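Local coordinates for intramolecular trans-sialidase (Macrobdella decora, PDB 3SLI), which cleaves terminal sialic acid from sialoglycoconjugates by intramolecular transfer, releasing it as 2,7-anhydro-Neu5Ac, at residues A[49-54]-A[72-77]; A[65-70]-A[146-151]; A[386-391]-A[409-414]. All coordinates share one frame; numbering follows the deposited sequence.

In the fold
Contacts 1 and 2 belong to the N-terminal concanavalin-like domain and share strand 67-74, whose end pairs with strand 51-58 in contact 1 and whose start is packed by a loop in contact 2. Their centres lie about 20 Å apart, and Ser53 of the first packs against His70 of the second. Contact 3 stands on the opposite side of the chain's centre from contact 1, with centres about 49 Å apart and nearest atoms about 33 Å apart. It lies in an antiparallel sheet that appears to be inserted, in sequence, between propeller strands 307-314 and 427-433. The 2,7-anhydro-Neu5Ac product lies in the propeller, a different domain from that of contacts 1 and 2.

Contact 1: A[49-54]-A[72-77]; sequences NGIQSL and YITNSG
Ile51 and Tyr72 meet diagonally on one face of two antiparallel strands, 51-53 and 72-74, at 156° to each other. The methyl CG2 of Ile51 comes obliquely to the tyrosine ring, 3.8 Å from Tyr72 CD1. With CG between the backbone N and the carbonyl carbon (chi1 69°), the ring leans away from strand 51-53 toward strand 79-85, where it touches Glu82. Thr74 lies alongside Ile51, pointing the same way, with Ile51 CD1 3.7 Å from Thr74 CG2; that methyl sits at the edge of the Tyr72 ring, in its plane. Beta-branched and aromatic residues suit this face, since their methyls and ring carbons pack together, while the Thr74 hydroxyl bonds to Gly78 N and the Ser53 hydroxyl, on the same face, to Thr158.

The other face holds Gln52 and Ile73. Ile73 meets Leu54 at about a right angle, Leu54 CD2 lying 3.8 Å from Ile73 CG2, and Tyr43 of strand 37-45, from the opposing sheet, touches both. The aliphatic part of Gln52 joins this apolar layer, its CB 4.0 Å from Ile73 CD1. The extended glutamine brings its amide back to its own strand's approach: NE2 donates to Asn49 O at 2.9 Å, with the acceptor in the amide plane, and to Ser47 O, while OE1 meets Ser45 OG.

Between the faces, Gln52 N bonds to Ile73 O (2.8 Å) and Ile73 N to Gln52 O (2.9 Å). Asn75 N reaches Gly50 O at 3.1 Å, where the second strand enters a type I turn closed by Gly77, whose positive phi is easy for a residue lacking CB. Chemically, the pairing is fixed by main-chain bonds and apolar contact, and the one long polar side chain turned into the buried layer has both ends of its amide satisfied.

Contact 2: A[65-70]-A[146-151]; sequences QDRHFH and DITGVD
Ile147 spreads two branches over strand 67-70: chi1 of -60° sets CG1 beside the backbone N and so puts CG2 opposite it, and an extended CG1-CD1 arm (chi2 176°) runs further along the strand. CG2 settles against the start of the strand, 3.9 Å from Arg67 CB. The CD1 methyl reaches the next peptide, 3.5 Å from His68 C, and Phe69 CB at 3.9 Å. A branched aliphatic residue suits this place because it lies on three successive residues at once, and Leu83 of strand 79-85 touches both Ile147 and Phe69. The Phe69 ring leads away to meet Phe143.

Arg67 lies side by side with Thr148, pointing the same way. Its straight chain carries CD to 3.5 Å from Thr148 O and lets NH1 approach Thr148 CB obliquely at 3.7 Å. No hydrogen bond crosses between the segments; what the long arginine brings is the van der Waals touch of its chain and NH1. The threonine's polar atoms are engaged elsewhere, OG1 with Asn85 OD1 and the carbonyl O with Asn59 ND2, which ties the loop to strand 79-85 and the end of strand 51-58, flanking strand 67-74.

Residues 146-151 lead from strand 131-137 of one sheet to strand 152-155 of the other. A loop that crosses in this way and lays a buried aliphatic side chain on a strand is consistent with the concanavalin-like beta sandwich of this domain.

Contact 3: A[386-391]-A[409-414]; sequences LTCKQY and VNMNIF
Leu386 O accepts Met411 N at 2.9 Å in an almost straight bond (174° at the hydrogen), although the donor stands above the carbonyl plane, 43° out of it. Cys388 and Val409 form a hydrogen-bonded antiparallel pair, Val409 N to Cys388 O at 2.9 Å and Cys388 N to Val409 O at 3.0 Å.

Met411 turns toward the first strand, its CG opposite the backbone N (chi1 -176°). A bend at chi3 wraps the end of the flexible side chain over Leu386 and Thr387: the Leu386 and Met411 side chains cross obliquely, Met411 SD 3.8 Å from Leu386 CD2, and Met411 CE lies 3.6 Å from Thr387 O. The small Cys388 lies against the backbone of Met411, Cys388 SG 3.8 Å from Met411 CA. The side chains of Val409 and Gln390 meet at about a right angle, Val409 CG1 3.7 Å from Gln390 NE2, which bonds to Asp267 O.

Strand 407-410 follows the hairpin of 384-396 and 399-405 and pairs with the former; the chain beyond it forms an Asx turn, Asn412 OD1 accepting Phe414 N. This antiparallel pairing is part of a sheet whose strands fall in sequence between 307-314 and 427-433, consistent with an insertion into the sialidase propeller.

Contact 1: A[49-54]-A[72-77]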
ATOM      1  N   ASN A  49     -17.460   0.924  20.147  1.00 13.73           N
ATOM      2  CA  ASN A  49     -18.696   1.263  19.440  1.00 11.91           C
ATOM      3  C   ASN A  49     -18.377   1.680  18.008  1.00 11.34           C
ATOM      4  O   ASN A  49     -17.365   2.351  17.752  1.00 11.68           O
ATOM      5  CB  ASN A  49     -19.464   2.386  20.156  1.00  8.70           C
ATOM      6  CG  ASN A  49     -20.112   1.925  21.452  1.00 12.16           C
ATOM      7  OD1 ASN A  49     -20.246   0.724  21.707  1.00 12.32           O
ATOM      8  ND2 ASN A  49     -20.504   2.878  22.286  1.00 10.48           N
ATOM      9  N   GLY A  50     -19.254   1.286  17.084  1.00  9.22           N
ATOM     10  CA  GLY A  50     -19.079   1.590  15.673  1.00  9.89           C
ATOM     11  C   GLY A  50     -18.867   3.051  15.318  1.00 12.24           C
ATOM     12  O   GLY A  50     -17.863   3.396  14.697  1.00 11.26           O
ATOM     13  N   ILE A  51     -19.822   3.904  15.679  1.00 12.67           N
ATOM     14  CA  ILE A  51     -19.741   5.343  15.392  1.00 12.12           C
ATOM     15  C   ILE A  51     -19.719   6.060  16.735  1.00 12.40           C
ATOM     16  O   ILE A  51     -20.571   5.795  17.603  1.00  9.97           O
ATOM     17  CB  ILE A  51     -20.976   5.847  14.598  1.00 13.63           C
ATOM     18  CG1 ILE A  51     -21.213   4.987  13.348  1.00 16.49           C
ATOM     19  CG2 ILE A  51     -20.796   7.316  14.214  1.00 10.83           C
ATOM     20  CD1 ILE A  51     -20.126   5.088  12.304  1.00 18.96           C
ATOM     21  N   GLN A  52     -18.763   6.977  16.896  1.00 11.39           N
ATOM     22  CA  GLN A  52     -18.594   7.717  18.141  1.00  9.15           C
ATOM     23  C   GLN A  52     -18.455   9.234  17.924  1.00 12.36           C
ATOM     24  O   GLN A  52     -17.436   9.705  17.398  1.00 11.75           O
ATOM     25  CB  GLN A  52     -17.368   7.189  18.894  1.00  8.17           C
ATOM     26  CG  GLN A  52     -17.433   5.701  19.222  1.00  9.56           C
ATOM     27  CD  GLN A  52     -16.187   5.184  19.909  1.00 14.15           C
ATOM     28  OE1 GLN A  52     -15.652   5.815  20.827  1.00 13.76           O
ATOM     29  NE2 GLN A  52     -15.724   4.014  19.483  1.00 16.37           N
ATOM     30  N   SER A  53     -19.504   9.981  18.277  1.00 11.23           N
ATOM     31  CA  SER A  53     -19.496  11.440  18.161  1.00  9.30           C
ATOM     32  C   SER A  53     -18.540  11.989  19.210  1.00  8.30           C
ATOM     33  O   SER A  53     -18.569  11.572  20.371  1.00  9.58           O
ATOM     34  CB  SER A  53     -20.882  12.038  18.449  1.00  8.54           C
ATOM     35  OG  SER A  53     -21.832  11.718  17.456  1.00  9.32           O
ATOM     36  N   LEU A  54     -17.686  12.912  18.786  1.00  9.35           N
ATOM     37  CA  LEU A  54     -16.731  13.569  19.669  1.00 10.08           C
ATOM     38  C   LEU A  54     -17.375  14.848  20.230  1.00  9.08           C
ATOM     39  O   LEU A  54     -17.321  15.119  21.432  1.00  9.41           O
ATOM     40  CB  LEU A  54     -15.494  13.949  18.858  1.00  9.76           C
ATOM     41  CG  LEU A  54     -14.258  13.056  18.877  1.00 16.73           C
ATOM     42  CD1 LEU A  54     -14.572  11.658  19.349  1.00 15.06           C
ATOM     43  CD2 LEU A  54     -13.617  13.077  17.511  1.00 14.15           C
ATOM     44  N   TYR A  72     -17.382  13.016  14.268  1.00 12.02           N
ATOM     45  CA  TYR A  72     -17.304  11.663  14.825  1.00 11.46           C
ATOM     46  C   TYR A  72     -16.104  10.873  14.310  1.00 10.78           C
ATOM     47  O   TYR A  72     -15.468  11.260  13.328  1.00 11.86           O
ATOM     48  CB  TYR A  72     -18.593  10.877  14.479  1.00 10.52           C
ATOM     49  CG  TYR A  72     -18.731  10.547  12.996  1.00 10.69           C
ATOM     50  CD1 TYR A  72     -18.106   9.420  12.448  1.00  8.39           C
ATOM     51  CD2 TYR A  72     -19.396  11.412  12.127  1.00  9.45           C
ATOM     52  CE1 TYR A  72     -18.122   9.178  11.082  1.00  7.54           C
ATOM     53  CE2 TYR A  72     -19.423  11.174  10.750  1.00 10.74           C
ATOM     54  CZ  TYR A  72     -18.777  10.056  10.236  1.00  9.74           C
ATOM     55  OH  TYR A  72     -18.764   9.831   8.879  1.00 10.37           O
ATOM     56  N   ILE A  73     -15.831   9.753  14.980  1.00 11.79           N
ATOM     57  CA  ILE A  73     -14.778   8.820  14.592  1.00 11.56           C
ATOM     58  C   ILE A  73     -15.437   7.430  14.590  1.00 12.92           C
ATOM     59  O   ILE A  73     -16.534   7.257  15.144  1.00 11.38           O
ATOM     60  CB  ILE A  73     -13.552   8.836  15.562  1.00 10.35           C
ATOM     61  CG1 ILE A  73     -13.995   8.688  17.018  1.00 13.93           C
ATOM     62  CG2 ILE A  73     -12.721  10.102  15.339  1.00 12.21           C
ATOM     63  CD1 ILE A  73     -13.559   7.391  17.685  1.00 12.92           C
ATOM     64  N   THR A  74     -14.820   6.459  13.922  1.00 13.84           N
ATOM     65  CA  THR A  74     -15.375   5.107  13.890  1.00 12.67           C
ATOM     66  C   THR A  74     -14.355   4.147  14.485  1.00 15.23           C
ATOM     67  O   THR A  74     -13.159   4.456  14.533  1.00 17.14           O
ATOM     68  CB  THR A  74     -15.724   4.644  12.448  1.00 13.36           C
ATOM     69  OG1 THR A  74     -14.522   4.325  11.729  1.00 12.89           O
ATOM     70  CG2 THR A  74     -16.502   5.733  11.699  1.00 11.75           C
ATOM     71  N   ASN A  75     -14.804   2.967  14.901  1.00 13.06           N
ATOM     72  CA  ASN A  75     -13.887   1.994  15.484  1.00 12.61           C
ATOM     73  C   ASN A  75     -12.869   1.454  14.479  1.00 12.26           C
ATOM     74  O   ASN A  75     -11.925   0.763  14.859  1.00 11.24           O
ATOM     75  CB  ASN A  75     -14.632   0.859  16.211  1.00 11.32           C
ATOM     76  CG  ASN A  75     -15.499  -0.011  15.287  1.00 10.88           C
ATOM     77  OD1 ASN A  75     -16.219  -0.886  15.771  1.00 15.54           O
ATOM     78  ND2 ASN A  75     -15.442   0.216  13.983  1.00  8.49           N
ATOM     79  N   SER A  76     -13.055   1.790  13.205  1.00  9.55           N
ATOM     80  CA  SER A  76     -12.140   1.367  12.154  1.00 12.44           C
ATOM     81  C   SER A  76     -11.229   2.521  11.715  1.00 13.13           C
ATOM     82  O   SER A  76     -10.630   2.475  10.638  1.00 14.21           O
ATOM     83  CB  SER A  76     -12.903   0.798  10.963  1.00 11.01           C
ATOM     84  OG  SER A  76     -13.790   1.749  10.411  1.00 14.29           O
ATOM     85  N   GLY A  77     -11.171   3.571  12.538  1.00 13.50           N
ATOM     86  CA  GLY A  77     -10.312   4.708  12.252  1.00 10.91           C
ATOM     87  C   GLY A  77     -10.815   5.791  11.315  1.00 12.97           C
ATOM     88  O   GLY A  77     -10.048   6.683  10.940  1.00 11.68           O
TER

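Contact 2: A[65-70]-A[146-151]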
ATOM      1  N   GLN A  65     -34.648  14.025  15.152  1.00 14.30           N
ATOM      2  CA  GLN A  65     -33.421  13.228  15.170  1.00 13.72           C
ATOM      3  C   GLN A  65     -32.470  13.463  13.994  1.00 12.88           C
ATOM      4  O   GLN A  65     -31.327  12.993  14.021  1.00 15.38           O
ATOM      5  CB  GLN A  65     -33.746  11.729  15.291  1.00 14.37           C
ATOM      6  CG  GLN A  65     -34.537  11.137  14.116  1.00 14.61           C
ATOM      7  CD  GLN A  65     -36.055  11.161  14.304  1.00 19.35           C
ATOM      8  OE1 GLN A  65     -36.775  10.476  13.586  1.00 25.70           O
ATOM      9  NE2 GLN A  65     -36.543  11.927  15.273  1.00 14.92           N
ATOM     10  N   ASP A  66     -32.942  14.133  12.946  1.00 12.07           N
ATOM     11  CA  ASP A  66     -32.094  14.435  11.788  1.00 13.35           C
ATOM     12  C   ASP A  66     -31.680  15.916  11.754  1.00 12.70           C
ATOM     13  O   ASP A  66     -31.288  16.446  10.711  1.00 11.06           O
ATOM     14  CB  ASP A  66     -32.787  14.047  10.471  1.00 15.58           C
ATOM     15  CG  ASP A  66     -32.921  12.535  10.295  1.00 17.34           C
ATOM     16  OD1 ASP A  66     -32.310  11.767  11.073  1.00 16.29           O
ATOM     17  OD2 ASP A  66     -33.639  12.114   9.363  1.00 13.72           O
ATOM     18  N   ARG A  67     -31.767  16.574  12.903  1.00 12.08           N
ATOM     19  CA  ARG A  67     -31.396  17.977  13.019  1.00 12.71           C
ATOM     20  C   ARG A  67     -30.226  18.104  13.994  1.00 12.59           C
ATOM     21  O   ARG A  67     -30.424  18.202  15.212  1.00 11.65           O
ATOM     22  CB  ARG A  67     -32.585  18.802  13.511  1.00 11.42           C
ATOM     23  CG  ARG A  67     -33.796  18.751  12.598  1.00 11.69           C
ATOM     24  CD  ARG A  67     -34.922  19.619  13.143  1.00 12.62           C
ATOM     25  NE  ARG A  67     -36.178  19.393  12.433  1.00 10.48           N
ATOM     26  CZ  ARG A  67     -36.494  19.931  11.259  1.00 11.92           C
ATOM     27  NH1 ARG A  67     -35.655  20.744  10.629  1.00 12.44           N
ATOM     28  NH2 ARG A  67     -37.660  19.637  10.702  1.00 14.06           N
ATOM     29  N   HIS A  68     -29.009  18.081  13.458  1.00 10.67           N
ATOM     30  CA  HIS A  68     -27.819  18.182  14.290  1.00 11.88           C
ATOM     31  C   HIS A  68     -26.546  18.282  13.467  1.00 12.68           C
ATOM     32  O   HIS A  68     -26.547  18.030  12.262  1.00 13.37           O
ATOM     33  CB  HIS A  68     -27.707  16.951  15.213  1.00 13.03           C
ATOM     34  CG  HIS A  68     -27.691  15.635  14.482  1.00 12.54           C
ATOM     35  ND1 HIS A  68     -28.731  14.734  14.548  1.00 13.79           N
ATOM     36  CD2 HIS A  68     -26.759  15.072  13.674  1.00 15.26           C
ATOM     37  CE1 HIS A  68     -28.445  13.674  13.814  1.00 15.97           C
ATOM     38  NE2 HIS A  68     -27.254  13.853  13.271  1.00 13.69           N
ATOM     39  N   PHE A  69     -25.464  18.642  14.145  1.00 12.57           N
ATOM     40  CA  PHE A  69     -24.143  18.715  13.553  1.00 11.68           C
ATOM     41  C   PHE A  69     -23.253  17.931  14.505  1.00  9.71           C
ATOM     42  O   PHE A  69     -23.384  18.064  15.722  1.00  9.87           O
ATOM     43  CB  PHE A  69     -23.614  20.154  13.473  1.00 13.26           C
ATOM     44  CG  PHE A  69     -22.107  20.229  13.344  1.00 13.85           C
ATOM     45  CD1 PHE A  69     -21.484  19.978  12.122  1.00 13.37           C
ATOM     46  CD2 PHE A  69     -21.308  20.482  14.466  1.00 13.86           C
ATOM     47  CE1 PHE A  69     -20.094  19.970  12.018  1.00 13.53           C
ATOM     48  CE2 PHE A  69     -19.918  20.475  14.373  1.00 14.13           C
ATOM     49  CZ  PHE A  69     -19.310  20.218  13.148  1.00 13.62           C
ATOM     50  N   HIS A  70     -22.373  17.093  13.967  1.00  9.86           N
ATOM     51  CA  HIS A  70     -21.460  16.341  14.819  1.00  9.65           C
ATOM     52  C   HIS A  70     -20.178  15.944  14.098  1.00 12.15           C
ATOM     53  O   HIS A  70     -20.151  15.849  12.861  1.00 10.53           O
ATOM     54  CB  HIS A  70     -22.154  15.118  15.469  1.00 11.48           C
ATOM     55  CG  HIS A  70     -22.196  13.877  14.615  1.00 12.25           C
ATOM     56  ND1 HIS A  70     -22.823  13.824  13.389  1.00 15.17           N
ATOM     57  CD2 HIS A  70     -21.750  12.620  14.862  1.00 10.24           C
ATOM     58  CE1 HIS A  70     -22.768  12.586  12.921  1.00 10.98           C
ATOM     59  NE2 HIS A  70     -22.123  11.839  13.796  1.00 11.56           N
ATOM     60  N   ASP A 146     -28.148  27.285  10.908  1.00 14.79           N
ATOM     61  CA  ASP A 146     -29.161  26.814   9.971  1.00 14.73           C
ATOM     62  C   ASP A 146     -29.950  25.594  10.436  1.00 14.51           C
ATOM     63  O   ASP A 146     -30.862  25.144   9.745  1.00 17.80           O
ATOM     64  CB  ASP A 146     -28.534  26.549   8.604  1.00 11.89           C
ATOM     65  CG  ASP A 146     -27.903  27.789   8.006  1.00 14.96           C
ATOM     66  OD1 ASP A 146     -28.624  28.773   7.733  1.00 16.56           O
ATOM     67  OD2 ASP A 146     -26.684  27.786   7.797  1.00 11.96           O
ATOM     68  N   ILE A 147     -29.575  25.031  11.580  1.00 13.70           N
ATOM     69  CA  ILE A 147     -30.295  23.891  12.124  1.00 13.14           C
ATOM     70  C   ILE A 147     -31.484  24.433  12.924  1.00 15.41           C
ATOM     71  O   ILE A 147     -31.339  25.382  13.696  1.00 15.44           O
ATOM     72  CB  ILE A 147     -29.392  23.046  13.046  1.00 13.49           C
ATOM     73  CG1 ILE A 147     -28.187  22.519  12.257  1.00 11.39           C
ATOM     74  CG2 ILE A 147     -30.186  21.888  13.663  1.00 10.79           C
ATOM     75  CD1 ILE A 147     -27.192  21.748  13.115  1.00 10.53           C
ATOM     76  N   THR A 148     -32.650  23.825  12.739  1.00 15.98           N
ATOM     77  CA  THR A 148     -33.875  24.246  13.420  1.00 15.46           C
ATOM     78  C   THR A 148     -34.062  23.677  14.822  1.00 15.24           C
ATOM     79  O   THR A 148     -34.039  22.461  15.031  1.00 13.15           O
ATOM     80  CB  THR A 148     -35.117  23.898  12.573  1.00 12.74           C
ATOM     81  OG1 THR A 148     -34.945  24.424  11.250  1.00 11.99           O
ATOM     82  CG2 THR A 148     -36.382  24.492  13.193  1.00 14.16           C
ATOM     83  N   GLY A 149     -34.209  24.573  15.791  1.00 12.73           N
ATOM     84  CA  GLY A 149     -34.433  24.160  17.163  1.00 13.58           C
ATOM     85  C   GLY A 149     -33.279  23.585  17.963  1.00 10.41           C
ATOM     86  O   GLY A 149     -33.490  22.692  18.789  1.00 12.96           O
ATOM     87  N   VAL A 150     -32.071  24.101  17.764  1.00 13.52           N
ATOM     88  CA  VAL A 150     -30.924  23.607  18.520  1.00 13.65           C
ATOM     89  C   VAL A 150     -31.189  23.832  20.009  1.00 16.91           C
ATOM     90  O   VAL A 150     -31.631  24.913  20.414  1.00 16.96           O
ATOM     91  CB  VAL A 150     -29.620  24.312  18.082  1.00 14.83           C
ATOM     92  CG1 VAL A 150     -28.471  23.931  19.007  1.00 13.23           C
ATOM     93  CG2 VAL A 150     -29.280  23.920  16.662  1.00 12.57           C
ATOM     94  N   ASP A 151     -30.953  22.807  20.821  1.00 15.49           N
ATOM     95  CA  ASP A 151     -31.193  22.909  22.256  1.00 14.33           C
ATOM     96  C   ASP A 151     -30.107  22.261  23.111  1.00 14.25           C
ATOM     97  O   ASP A 151     -30.292  22.069  24.313  1.00 14.27           O
ATOM     98  CB  ASP A 151     -32.562  22.292  22.607  1.00 16.58           C
ATOM     99  CG  ASP A 151     -32.604  20.767  22.421  1.00 18.65           C
ATOM    100  OD1 ASP A 151     -31.647  20.180  21.867  1.00 17.38           O
ATOM    101  OD2 ASP A 151     -33.604  20.150  22.842  1.00 15.04           O
TER

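Contact 3: A[386-391]-A[409-414]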
ATOM      1  N   LEU A 386      14.412   7.732 -31.285  1.00 42.48           N
ATOM      2  CA  LEU A 386      13.021   7.994 -31.651  1.00 37.64           C
ATOM      3  C   LEU A 386      12.282   8.579 -30.449  1.00 34.56           C
ATOM      4  O   LEU A 386      12.595   8.252 -29.301  1.00 31.58           O
ATOM      5  CB  LEU A 386      12.332   6.700 -32.102  1.00 38.19           C
ATOM      6  CG  LEU A 386      12.235   6.405 -33.602  1.00 39.03           C
ATOM      7  CD1 LEU A 386      13.589   6.580 -34.255  1.00 39.71           C
ATOM      8  CD2 LEU A 386      11.692   4.997 -33.828  1.00 33.63           C
ATOM      9  N   THR A 387      11.307   9.443 -30.710  1.00 31.31           N
ATOM     10  CA  THR A 387      10.539  10.063 -29.638  1.00 28.57           C
ATOM     11  C   THR A 387       9.054  10.070 -29.959  1.00 28.60           C
ATOM     12  O   THR A 387       8.639   9.815 -31.092  1.00 27.17           O
ATOM     13  CB  THR A 387      10.961  11.541 -29.389  1.00 28.78           C
ATOM     14  OG1 THR A 387      10.747  12.314 -30.579  1.00 30.53           O
ATOM     15  CG2 THR A 387      12.420  11.643 -28.971  1.00 26.02           C
ATOM     16  N   CYS A 388       8.261  10.365 -28.940  1.00 26.87           N
ATOM     17  CA  CYS A 388       6.820  10.470 -29.061  1.00 24.79           C
ATOM     18  C   CYS A 388       6.385  11.412 -27.950  1.00 23.34           C
ATOM     19  O   CYS A 388       7.157  11.687 -27.028  1.00 21.55           O
ATOM     20  CB  CYS A 388       6.140   9.097 -28.938  1.00 26.74           C
ATOM     21  SG  CYS A 388       6.675   8.057 -27.555  1.00 27.52           S
ATOM     22  N   LYS A 389       5.180  11.949 -28.069  1.00 25.59           N
ATOM     23  CA  LYS A 389       4.655  12.882 -27.084  1.00 24.21           C
ATOM     24  C   LYS A 389       4.195  12.182 -25.809  1.00 25.11           C
ATOM     25  O   LYS A 389       3.592  11.103 -25.860  1.00 25.47           O
ATOM     26  CB  LYS A 389       3.490  13.679 -27.679  1.00 23.79           C
ATOM     27  CG  LYS A 389       3.865  14.537 -28.878  1.00 24.47           C
ATOM     28  CD  LYS A 389       4.883  15.597 -28.494  1.00 24.80           C
ATOM     29  CE  LYS A 389       5.237  16.490 -29.676  1.00 24.80           C
ATOM     30  NZ  LYS A 389       6.336  17.439 -29.336  1.00 20.71           N
ATOM     31  N   GLN A 390       4.499  12.801 -24.674  1.00 23.64           N
ATOM     32  CA  GLN A 390       4.115  12.288 -23.370  1.00 21.62           C
ATOM     33  C   GLN A 390       2.654  12.652 -23.130  1.00 23.50           C
ATOM     34  O   GLN A 390       2.188  13.717 -23.553  1.00 23.68           O
ATOM     35  CB  GLN A 390       4.992  12.923 -22.291  1.00 22.39           C
ATOM     36  CG  GLN A 390       4.627  12.550 -20.863  1.00 17.81           C
ATOM     37  CD  GLN A 390       5.600  13.128 -19.866  1.00 17.25           C
ATOM     38  OE1 GLN A 390       5.565  14.321 -19.577  1.00 19.22           O
ATOM     39  NE2 GLN A 390       6.492  12.292 -19.348  1.00 13.33           N
ATOM     40  N   TYR A 391       1.930  11.758 -22.469  1.00 23.17           N
ATOM     41  CA  TYR A 391       0.523  11.978 -22.169  1.00 23.08           C
ATOM     42  C   TYR A 391       0.311  12.578 -20.792  1.00 23.31           C
ATOM     43  O   TYR A 391       1.123  12.390 -19.874  1.00 22.35           O
ATOM     44  CB  TYR A 391      -0.254  10.660 -22.233  1.00 25.45           C
ATOM     45  CG  TYR A 391      -0.713  10.257 -23.612  1.00 26.82           C
ATOM     46  CD1 TYR A 391       0.185   9.759 -24.551  1.00 28.61           C
ATOM     47  CD2 TYR A 391      -2.053  10.365 -23.975  1.00 29.47           C
ATOM     48  CE1 TYR A 391      -0.236   9.379 -25.814  1.00 30.94           C
ATOM     49  CE2 TYR A 391      -2.488   9.989 -25.237  1.00 30.54           C
ATOM     50  CZ  TYR A 391      -1.573   9.496 -26.151  1.00 31.65           C
ATOM     51  OH  TYR A 391      -1.993   9.117 -27.402  1.00 36.02           O
ATOM     52  N   VAL A 409       9.337  12.438 -25.243  1.00 27.27           N
ATOM     53  CA  VAL A 409      10.001  11.420 -24.435  1.00 24.90           C
ATOM     54  C   VAL A 409      10.482  10.351 -25.402  1.00 25.30           C
ATOM     55  O   VAL A 409       9.936  10.201 -26.504  1.00 26.20           O
ATOM     56  CB  VAL A 409       9.057  10.772 -23.375  1.00 22.35           C
ATOM     57  CG1 VAL A 409       8.643  11.803 -22.336  1.00 21.67           C
ATOM     58  CG2 VAL A 409       7.838  10.150 -24.044  1.00 16.06           C
ATOM     59  N   ASN A 410      11.527   9.635 -25.014  1.00 25.55           N
ATOM     60  CA  ASN A 410      12.058   8.585 -25.864  1.00 25.41           C
ATOM     61  C   ASN A 410      11.024   7.485 -26.073  1.00 25.56           C
ATOM     62  O   ASN A 410      10.361   7.049 -25.128  1.00 25.14           O
ATOM     63  CB  ASN A 410      13.340   8.007 -25.271  1.00 24.19           C
ATOM     64  CG  ASN A 410      14.507   8.976 -25.342  1.00 24.85           C
ATOM     65  OD1 ASN A 410      15.367   8.988 -24.462  1.00 27.24           O
ATOM     66  ND2 ASN A 410      14.564   9.767 -26.403  1.00 21.67           N
ATOM     67  N   MET A 411      10.864   7.080 -27.328  1.00 25.94           N
ATOM     68  CA  MET A 411       9.925   6.030 -27.706  1.00 26.57           C
ATOM     69  C   MET A 411      10.440   4.695 -27.178  1.00 25.82           C
ATOM     70  O   MET A 411      11.527   4.262 -27.541  1.00 27.66           O
ATOM     71  CB  MET A 411       9.806   5.971 -29.223  1.00 24.51           C
ATOM     72  CG  MET A 411       8.792   4.978 -29.723  1.00 24.93           C
ATOM     73  SD  MET A 411       8.708   5.005 -31.504  1.00 27.81           S
ATOM     74  CE  MET A 411       7.670   6.462 -31.790  1.00 25.16           C
ATOM     75  N   ASN A 412       9.650   4.050 -26.329  1.00 25.74           N
ATOM     76  CA  ASN A 412      10.020   2.774 -25.725  1.00 22.49           C
ATOM     77  C   ASN A 412       9.099   1.672 -26.265  1.00 22.59           C
ATOM     78  O   ASN A 412       7.921   1.929 -26.545  1.00 21.82           O
ATOM     79  CB  ASN A 412       9.894   2.901 -24.205  1.00 20.64           C
ATOM     80  CG  ASN A 412      10.366   1.676 -23.473  1.00 20.42           C
ATOM     81  OD1 ASN A 412       9.672   0.662 -23.433  1.00 19.64           O
ATOM     82  ND2 ASN A 412      11.540   1.765 -22.868  1.00 17.77           N
ATOM     83  N   ILE A 413       9.621   0.450 -26.388  1.00 22.63           N
ATOM     84  CA  ILE A 413       8.837  -0.682 -26.911  1.00 23.17           C
ATOM     85  C   ILE A 413       7.575  -1.047 -26.119  1.00 21.74           C
ATOM     86  O   ILE A 413       6.719  -1.782 -26.620  1.00 21.88           O
ATOM     87  CB  ILE A 413       9.693  -1.970 -27.097  1.00 24.90           C
ATOM     88  CG1 ILE A 413      10.264  -2.437 -25.755  1.00 23.60           C
ATOM     89  CG2 ILE A 413      10.796  -1.731 -28.120  1.00 24.79           C
ATOM     90  CD1 ILE A 413      10.869  -3.830 -25.793  1.00 21.71           C
ATOM     91  N   PHE A 414       7.463  -0.553 -24.887  1.00 19.31           N
ATOM     92  CA  PHE A 414       6.293  -0.839 -24.058  1.00 18.62           C
ATOM     93  C   PHE A 414       5.248   0.278 -24.078  1.00 19.28           C
ATOM     94  O   PHE A 414       4.232   0.194 -23.384  1.00 22.53           O
ATOM     95  CB  PHE A 414       6.726  -1.138 -22.623  1.00 16.43           C
ATOM     96  CG  PHE A 414       7.648  -2.319 -22.508  1.00 17.75           C
ATOM     97  CD1 PHE A 414       7.169  -3.613 -22.691  1.00 16.07           C
ATOM     98  CD2 PHE A 414       9.001  -2.142 -22.229  1.00 17.91           C
ATOM     99  CE1 PHE A 414       8.021  -4.715 -22.597  1.00 15.42           C
ATOM    100  CE2 PHE A 414       9.863  -3.244 -22.132  1.00 19.49           C
ATOM    101  CZ  PHE A 414       9.368  -4.530 -22.318  1.00 16.32           C
TER